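Local coordinates for exosome complex component Rrp42 (Pyrococcus abyssi, PDB 2PO1), which probably serves as a non-catalytic subunit of the RNA-degrading archaeal exosome and contributes to shaping the active site of its partner Rrp41, at residues V112-R115 and G116-S120; D149-L152 and M153-I156; G25-I28 and D29-F33. One frame throughout, in Å; residues are numbered along the deposited sequence.

Contact 1 of 3, residues V112-R115 and G116-S120; sequences VIDR and GIRES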
loop_
_atom_site.group_PDB
_atom_site.type_symbol
_atom_site.label_atom_id
_atom_site.label_comp_id
_atom_site.label_asym_id
_atom_site.label_seq_id
_atom_site.Cartn_x
_atom_site.Cartn_y
_atom_site.Cartn_z
ATOM N N VAL C 112 -12.499 -7.554 -18.264
ATOM C CA VAL C 112 -13.441 -7.878 -19.317
ATOM C C VAL C 112 -12.654 -8.189 -20.583
ATOM O O VAL C 112 -13.039 -9.042 -21.336
ATOM C CB VAL C 112 -14.334 -6.694 -19.604
ATOM C CG1 VAL C 112 -15.093 -6.876 -20.891
ATOM C CG2 VAL C 112 -15.226 -6.410 -18.428
ATOM N N ILE C 113 -11.546 -7.479 -20.807
ATOM C CA ILE C 113 -10.794 -7.667 -22.014
ATOM C C ILE C 113 -10.023 -8.981 -21.847
ATOM O O ILE C 113 -9.855 -9.746 -22.774
ATOM C CB ILE C 113 -9.777 -6.457 -22.260
ATOM C CG1 ILE C 113 -10.504 -5.198 -22.718
ATOM C CG2 ILE C 113 -8.766 -6.782 -23.356
ATOM C CD1 ILE C 113 -11.671 -5.469 -23.752
ATOM N N ASP C 114 -9.528 -9.235 -20.645
ATOM C CA ASP C 114 -8.827 -10.463 -20.410
ATOM C C ASP C 114 -9.780 -11.607 -20.684
ATOM O O ASP C 114 -9.401 -12.600 -21.304
ATOM C CB ASP C 114 -8.428 -10.505 -18.951
ATOM C CG ASP C 114 -7.656 -11.739 -18.604
ATOM O OD1 ASP C 114 -6.411 -11.652 -18.505
ATOM O OD2 ASP C 114 -8.324 -12.766 -18.373
ATOM N N ARG C 115 -11.003 -11.471 -20.190
ATOM C CA ARG C 115 -11.959 -12.549 -20.303
ATOM C C ARG C 115 -12.218 -12.828 -21.738
ATOM O O ARG C 115 -12.268 -13.996 -22.123
ATOM C CB ARG C 115 -13.251 -12.242 -19.583
ATOM C CG ARG C 115 -12.999 -12.371 -18.117
ATOM C CD ARG C 115 -14.294 -12.602 -17.413
ATOM N NE ARG C 115 -15.207 -11.494 -17.571
ATOM C CZ ARG C 115 -15.306 -10.483 -16.710
ATOM N NH1 ARG C 115 -16.194 -9.548 -16.936
ATOM N NH2 ARG C 115 -14.525 -10.409 -15.628
ATOM N N GLY C 116 -12.323 -11.764 -22.530
ATOM C CA GLY C 116 -12.635 -11.908 -23.980
ATOM C C GLY C 116 -11.593 -12.773 -24.651
ATOM O O GLY C 116 -11.898 -13.554 -25.536
ATOM N N ILE C 117 -10.345 -12.620 -24.229
ATOM C CA ILE C 117 -9.223 -13.329 -24.831
ATOM C C ILE C 117 -9.134 -14.665 -24.160
ATOM O O ILE C 117 -9.138 -15.672 -24.810
ATOM C CB ILE C 117 -7.904 -12.493 -24.739
ATOM C CG1 ILE C 117 -8.093 -11.216 -25.563
ATOM C CG2 ILE C 117 -6.695 -13.317 -25.203
ATOM C CD1 ILE C 117 -7.159 -10.037 -25.193
ATOM N N ARG C 118 -9.074 -14.690 -22.828
ATOM C CA ARG C 118 -8.947 -15.918 -22.138
ATOM C C ARG C 118 -10.040 -16.903 -22.540
ATOM O O ARG C 118 -9.771 -18.060 -22.818
ATOM C CB ARG C 118 -9.015 -15.668 -20.616
ATOM C CG ARG C 118 -8.648 -16.856 -19.799
ATOM C CD ARG C 118 -8.651 -16.440 -18.336
ATOM N NE ARG C 118 -7.699 -15.329 -18.185
ATOM C CZ ARG C 118 -6.385 -15.492 -18.057
ATOM N NH1 ARG C 118 -5.842 -16.696 -18.003
ATOM N NH2 ARG C 118 -5.614 -14.441 -18.001
ATOM N N GLU C 119 -11.274 -16.476 -22.506
ATOM C CA GLU C 119 -12.350 -17.461 -22.513
ATOM C C GLU C 119 -12.634 -17.883 -23.923
ATOM O O GLU C 119 -13.313 -18.892 -24.177
ATOM C CB GLU C 119 -13.589 -16.896 -21.830
ATOM C CG GLU C 119 -13.428 -16.683 -20.319
ATOM C CD GLU C 119 -13.045 -17.929 -19.597
ATOM O OE1 GLU C 119 -12.151 -17.838 -18.715
ATOM O OE2 GLU C 119 -13.620 -18.996 -19.935
ATOM N N SER C 120 -12.095 -17.138 -24.871
ATOM C CA SER C 120 -12.216 -17.590 -26.238
ATOM C C SER C 120 -10.977 -18.429 -26.585
ATOM O O SER C 120 -10.868 -18.878 -27.696
ATOM C CB SER C 120 -12.272 -16.437 -27.192
ATOM O OG SER C 120 -11.074 -15.709 -27.022
#
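Asp114 and Arg118, one helical turn apart, form a side-on salt bridge. Arg118 NE donates to Asp114 OD2 at 2.6 Å and Arg118 NH2 to Asp114 OD1 at 2.9 Å. Each oxygen uses its syn lone pair. The carboxylate and guanidinium planes lie 14° apart, so the two groups meet almost flat, edge against edge. Asp114 CG stands anti to the backbone N (chi1 -179°), and the Arg118 chain bends at chi3 to turn its NE edge to it. Thr85 OG1 also bonds Asp114 OD1, and Met83 O accepts from Arg118 NH2. RNA sugars pack on both residues.

Two short i to i+4 backbone bonds accompany the salt bridge. Arg118 N reaches Asp114 O at 2.6 Å, and Glu119 N reaches Arg115 O at 2.7 Å.

Apolar contact is slight: Ile113 CG2 meets Ile117 CD1 at 4.1 Å. Arg115 forms a salt bridge with an acidic side chain of another protein chain and packs on an RNA phosphate.

The contact lies in the last turns of helix 104-118 in the RNase PH domain. Ile113 faces helix 152-166, Asp114 and Ile117 touch strand 82-89, and Val112 and Ser120 touch strand 234-240.

Contact 2 of 3, residues D149-L152 and M153-I156; sequences DGNL and MDAI
Asn151 and Asp154 hold each other by two hydrogen bonds at the start of helix 152-166. Asn151 ND2 donates to Asp154 OD2 at 2.9 Å, with a nearly straight N-H angle of 168°. The acceptor lies in the plane of the Asn151 amide. The donor, however, comes from above the Asp154 carboxylate, and the two planes are 67° apart. In return, Asn151 OD1 accepts from Asp154 N at 3.3 Å, again from above the carbonyl plane. This is an N-cap bond. A chi1 of -157° swings the Asn151 amide away from its own N and toward the first turn.

Both side chains have further partners. Asn151 ND2 also donates to Asp211 OD2. Asp154 OD2 bonds Tyr36 OH, while Asp154 OD1 bonds Thr200 OG1.

The backbone then takes up the helical pattern. Ala155 N bonds Asn151 O at 3.2 Å, and Ile156 N bonds Leu152 O at 2.7 Å.

Packing lies outside this polar group. Ile156 rests CG1 and CD1 against Leu152 O, with CG1 3.2 Å from that oxygen. Its CD1 also meets Leu152 CB at 3.9 Å. Leu152 and Ile156 both pack on Val145 of strand 135-147. Met153 bends at chi2 and chi3 and packs on Leu109, Val112 and Ile113 of helix 104-118.

The contact thus caps a buried helix start with an amide that both donates and accepts hydrogen bonds. The Asp154 carboxylate is buried, but hydrogen bonds reach both of its oxygens. The nearby helix N terminus would be expected to favour its ionised form. Asp211, at the same amide, would tend the other way, though its salt bridge with Arg31 probably offsets this.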
loop_
_atom_site.group_PDB
_atom_site.type_symbol
_atom_site.label_atom_id
_atom_site.label_comp_id
_atom_site.label_asym_id
_atom_site.label_seq_id
_atom_site.Cartn_x
_atom_site.Cartn_y
_atom_site.Cartn_z
ATOM N N ASP C 149 -11.248 9.373 -24.837
ATOM C CA ASP C 149 -12.315 10.139 -25.421
ATOM C C ASP C 149 -13.472 9.210 -25.655
ATOM O O ASP C 149 -14.169 9.343 -26.655
ATOM C CB ASP C 149 -11.933 10.761 -26.744
ATOM C CG ASP C 149 -12.830 11.953 -27.086
ATOM O OD1 ASP C 149 -13.034 12.262 -28.282
ATOM O OD2 ASP C 149 -13.310 12.616 -26.121
ATOM N N GLY C 150 -13.585 8.222 -24.803
ATOM C CA GLY C 150 -14.750 7.363 -24.798
ATOM C C GLY C 150 -14.445 6.021 -25.384
ATOM O O GLY C 150 -13.566 5.867 -26.246
ATOM N N ASN C 151 -15.250 5.031 -24.991
ATOM C CA ASN C 151 -15.050 3.676 -25.444
ATOM C C ASN C 151 -13.663 3.073 -25.234
ATOM O O ASN C 151 -13.100 2.486 -26.126
ATOM C CB ASN C 151 -15.629 3.466 -26.878
ATOM C CG ASN C 151 -15.931 2.027 -27.146
ATOM O OD1 ASN C 151 -15.953 1.226 -26.210
ATOM N ND2 ASN C 151 -16.230 1.677 -28.421
ATOM N N LEU C 152 -13.113 3.170 -23.998
ATOM C CA LEU C 152 -11.900 2.511 -23.696
ATOM C C LEU C 152 -12.019 1.008 -23.898
ATOM O O LEU C 152 -11.101 0.370 -24.348
ATOM C CB LEU C 152 -11.509 2.812 -22.225
ATOM C CG LEU C 152 -11.274 4.280 -21.890
ATOM C CD1 LEU C 152 -10.906 4.435 -20.417
ATOM C CD2 LEU C 152 -10.186 4.814 -22.841
ATOM N N MET C 153 -13.145 0.406 -23.521
ATOM C CA MET C 153 -13.246 -1.013 -23.581
ATOM C C MET C 153 -12.924 -1.544 -24.970
ATOM O O MET C 153 -12.076 -2.425 -25.138
ATOM C CB MET C 153 -14.647 -1.424 -23.155
ATOM C CG MET C 153 -14.796 -2.898 -23.219
ATOM S SD MET C 153 -14.157 -3.621 -21.752
ATOM C CE MET C 153 -15.383 -3.084 -20.534
ATOM N N ASP C 154 -13.528 -0.981 -25.996
ATOM C CA ASP C 154 -13.291 -1.534 -27.325
ATOM C C ASP C 154 -11.911 -1.178 -27.788
ATOM O O ASP C 154 -11.219 -1.972 -28.389
ATOM C CB ASP C 154 -14.292 -1.024 -28.337
ATOM C CG ASP C 154 -15.707 -1.424 -28.014
ATOM O OD1 ASP C 154 -15.900 -1.987 -26.948
ATOM O OD2 ASP C 154 -16.647 -1.184 -28.838
ATOM N N ALA C 155 -11.507 0.038 -27.514
ATOM C CA ALA C 155 -10.180 0.476 -27.958
ATOM C C ALA C 155 -9.138 -0.426 -27.307
ATOM O O ALA C 155 -8.213 -0.840 -27.972
ATOM C CB ALA C 155 -9.962 1.916 -27.582
ATOM N N ILE C 156 -9.317 -0.759 -26.006
ATOM C CA ILE C 156 -8.356 -1.584 -25.305
ATOM C C ILE C 156 -8.414 -3.016 -25.824
ATOM O O ILE C 156 -7.388 -3.633 -26.027
ATOM C CB ILE C 156 -8.555 -1.581 -23.748
ATOM C CG1 ILE C 156 -8.222 -0.214 -23.143
ATOM C CG2 ILE C 156 -7.694 -2.679 -23.149
ATOM C CD1 ILE C 156 -8.847 -0.013 -21.850
#

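Contact 3 of 3, residues G25-I28 and D29-F33; sequences GKRI and DDRGF
Arg27 sends CG anti to its carbonyl carbon (chi1 -64°) and bends at chi3, which carries its guanidinium across the loop to Gly32 and Arg31. Arg31 also bends at chi3, and the two guanidinium groups meet face to face, offset toward their rims, with planes 34° apart. Arg27 CZ and Arg31 CZ are 3.5 Å apart. Acidic groups lie close to this pair of like charges. Arg27 NH1 forms a salt bridge with Glu216 and a hydrogen bond with Val210 O, and Arg31 NH1 forms a salt bridge with Asp211.

At the edge of the Arg27 guanidinium, NH2 donates to Gly32 O at 2.8 Å. The bond lies in the carbonyl plane and in the guanidinium plane.

The chain reverses here through a type I beta turn from Arg27 to Asp30, closed by Asp30 N to Arg27 O at 3.0 Å. An Asx turn overlaps it, with Asp29 OD2 accepting from Arg31 N. Asp29 OD1 also accepts from Arg31 NE at 2.7 Å in a salt bridge.

Two waters bridge the loop. One links Arg27 O to Asp30 OD2, the other Arg27 N to Arg31 O.

Gly25 is the C-prime residue of the Schellman motif that ends helix 13-23. Phe33 bonds Val210 through the backbone and packs on both strand 207-210 and Leu22 of that helix. Phe33 CZ approaches Gly25 CA to 3.4 Å, and Arg27 CG lies at the ring edge, 4.0 Å from Phe33 CD2.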
loop_
_atom_site.group_PDB
_atom_site.type_symbol
_atom_site.label_atom_id
_atom_site.label_comp_id
_atom_site.label_asym_id
_atom_site.label_seq_id
_atom_site.Cartn_x
_atom_site.Cartn_y
_atom_site.Cartn_z
ATOM N N GLY C 25 -32.354 10.814 -34.787
ATOM C CA GLY C 25 -31.605 9.762 -35.430
ATOM C C GLY C 25 -30.192 10.209 -35.603
ATOM O O GLY C 25 -29.461 9.637 -36.421
ATOM N N LYS C 26 -29.788 11.213 -34.807
ATOM C CA LYS C 26 -28.507 11.848 -35.021
ATOM C C LYS C 26 -27.633 11.790 -33.808
ATOM O O LYS C 26 -28.126 11.697 -32.690
ATOM C CB LYS C 26 -28.688 13.292 -35.462
ATOM C CG LYS C 26 -29.329 13.407 -36.815
ATOM C CD LYS C 26 -29.586 14.863 -37.162
ATOM C CE LYS C 26 -29.267 15.066 -38.640
ATOM N NZ LYS C 26 -29.693 16.476 -39.006
ATOM N N ARG C 27 -26.334 11.819 -34.049
ATOM C CA ARG C 27 -25.344 11.853 -32.975
ATOM C C ARG C 27 -24.553 13.130 -33.139
ATOM O O ARG C 27 -24.592 13.738 -34.201
ATOM C CB ARG C 27 -24.442 10.609 -33.011
ATOM C CG ARG C 27 -25.206 9.343 -32.746
ATOM C CD ARG C 27 -24.329 8.141 -33.035
ATOM N NE ARG C 27 -23.435 7.850 -31.942
ATOM C CZ ARG C 27 -22.627 6.786 -31.903
ATOM N NH1 ARG C 27 -21.878 6.579 -30.845
ATOM N NH2 ARG C 27 -22.593 5.936 -32.919
ATOM N N ILE C 28 -23.879 13.567 -32.084
ATOM C CA ILE C 28 -23.273 14.877 -32.136
ATOM C C ILE C 28 -22.250 15.006 -33.247
ATOM O O ILE C 28 -22.016 16.095 -33.694
ATOM C CB ILE C 28 -22.636 15.335 -30.800
ATOM C CG1 ILE C 28 -21.927 14.200 -30.115
ATOM C CG2 ILE C 28 -23.684 15.991 -29.915
ATOM C CD1 ILE C 28 -20.851 14.654 -29.071
ATOM N N ASP C 29 -21.626 13.907 -33.659
ATOM C CA ASP C 29 -20.583 13.953 -34.673
ATOM C C ASP C 29 -21.066 13.399 -35.995
ATOM O O ASP C 29 -20.266 13.053 -36.850
ATOM C CB ASP C 29 -19.371 13.143 -34.220
ATOM C CG ASP C 29 -19.719 11.692 -33.955
ATOM O OD1 ASP C 29 -18.801 10.895 -33.676
ATOM O OD2 ASP C 29 -20.925 11.343 -34.039
ATOM N N ASP C 30 -22.378 13.272 -36.140
ATOM C CA ASP C 30 -22.971 12.884 -37.396
ATOM C C ASP C 30 -22.792 11.413 -37.741
ATOM O O ASP C 30 -23.119 10.980 -38.848
ATOM C CB ASP C 30 -22.450 13.769 -38.540
ATOM C CG ASP C 30 -22.856 15.230 -38.379
ATOM O OD1 ASP C 30 -21.963 16.114 -38.391
ATOM O OD2 ASP C 30 -24.062 15.490 -38.201
ATOM N N ARG C 31 -22.302 10.644 -36.799
ATOM C CA ARG C 31 -22.233 9.208 -36.953
ATOM C C ARG C 31 -23.607 8.579 -36.879
ATOM O O ARG C 31 -24.499 9.156 -36.249
ATOM C CB ARG C 31 -21.444 8.641 -35.799
ATOM C CG ARG C 31 -19.999 8.556 -36.033
ATOM C CD ARG C 31 -19.513 7.640 -34.973
ATOM N NE ARG C 31 -19.451 8.277 -33.664
ATOM C CZ ARG C 31 -19.261 7.597 -32.543
ATOM N NH1 ARG C 31 -19.105 6.279 -32.583
ATOM N NH2 ARG C 31 -19.129 8.234 -31.380
ATOM N N GLY C 32 -23.768 7.408 -37.507
ATOM C CA GLY C 32 -24.992 6.614 -37.390
ATOM C C GLY C 32 -24.963 5.949 -36.026
ATOM O O GLY C 32 -23.927 5.969 -35.355
ATOM N N PHE C 33 -26.083 5.353 -35.611
ATOM C CA PHE C 33 -26.144 4.676 -34.295
ATOM C C PHE C 33 -25.201 3.496 -34.244
ATOM O O PHE C 33 -24.735 3.081 -33.149
ATOM C CB PHE C 33 -27.582 4.214 -33.988
ATOM C CG PHE C 33 -28.568 5.363 -33.736
ATOM C CD1 PHE C 33 -29.919 5.093 -33.589
ATOM C CD2 PHE C 33 -28.123 6.693 -33.631
ATOM C CE1 PHE C 33 -30.811 6.120 -33.339
ATOM C CE2 PHE C 33 -29.016 7.718 -33.409
ATOM C CZ PHE C 33 -30.360 7.432 -33.243
HETATM O O HOH W 1 -25.686 15.428 -35.929
HETATM O O HOH W 2 -25.918 11.057 -37.041
#

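From the N terminus, contact 3 comes first. It closes a tight reversal within the loop between helix 13-23 and strand 39-43. Contact 1 follows near the end of helix 104-118. Contact 2 comes last, where the loop after strand 135-147 enters helix 152-166. The three lie in series, and none nests in or crosses another. Contacts 1 and 2 touch directly: Val112 CG1 packs on Met153 SD at 3.5 Å, which joins the two helices. Contact 3 stands apart, its nearest atoms about 7 Å from contact 2 and about 16 Å from contact 1. Asp211 bonds both Asn151 of contact 2 and Arg31 of contact 3.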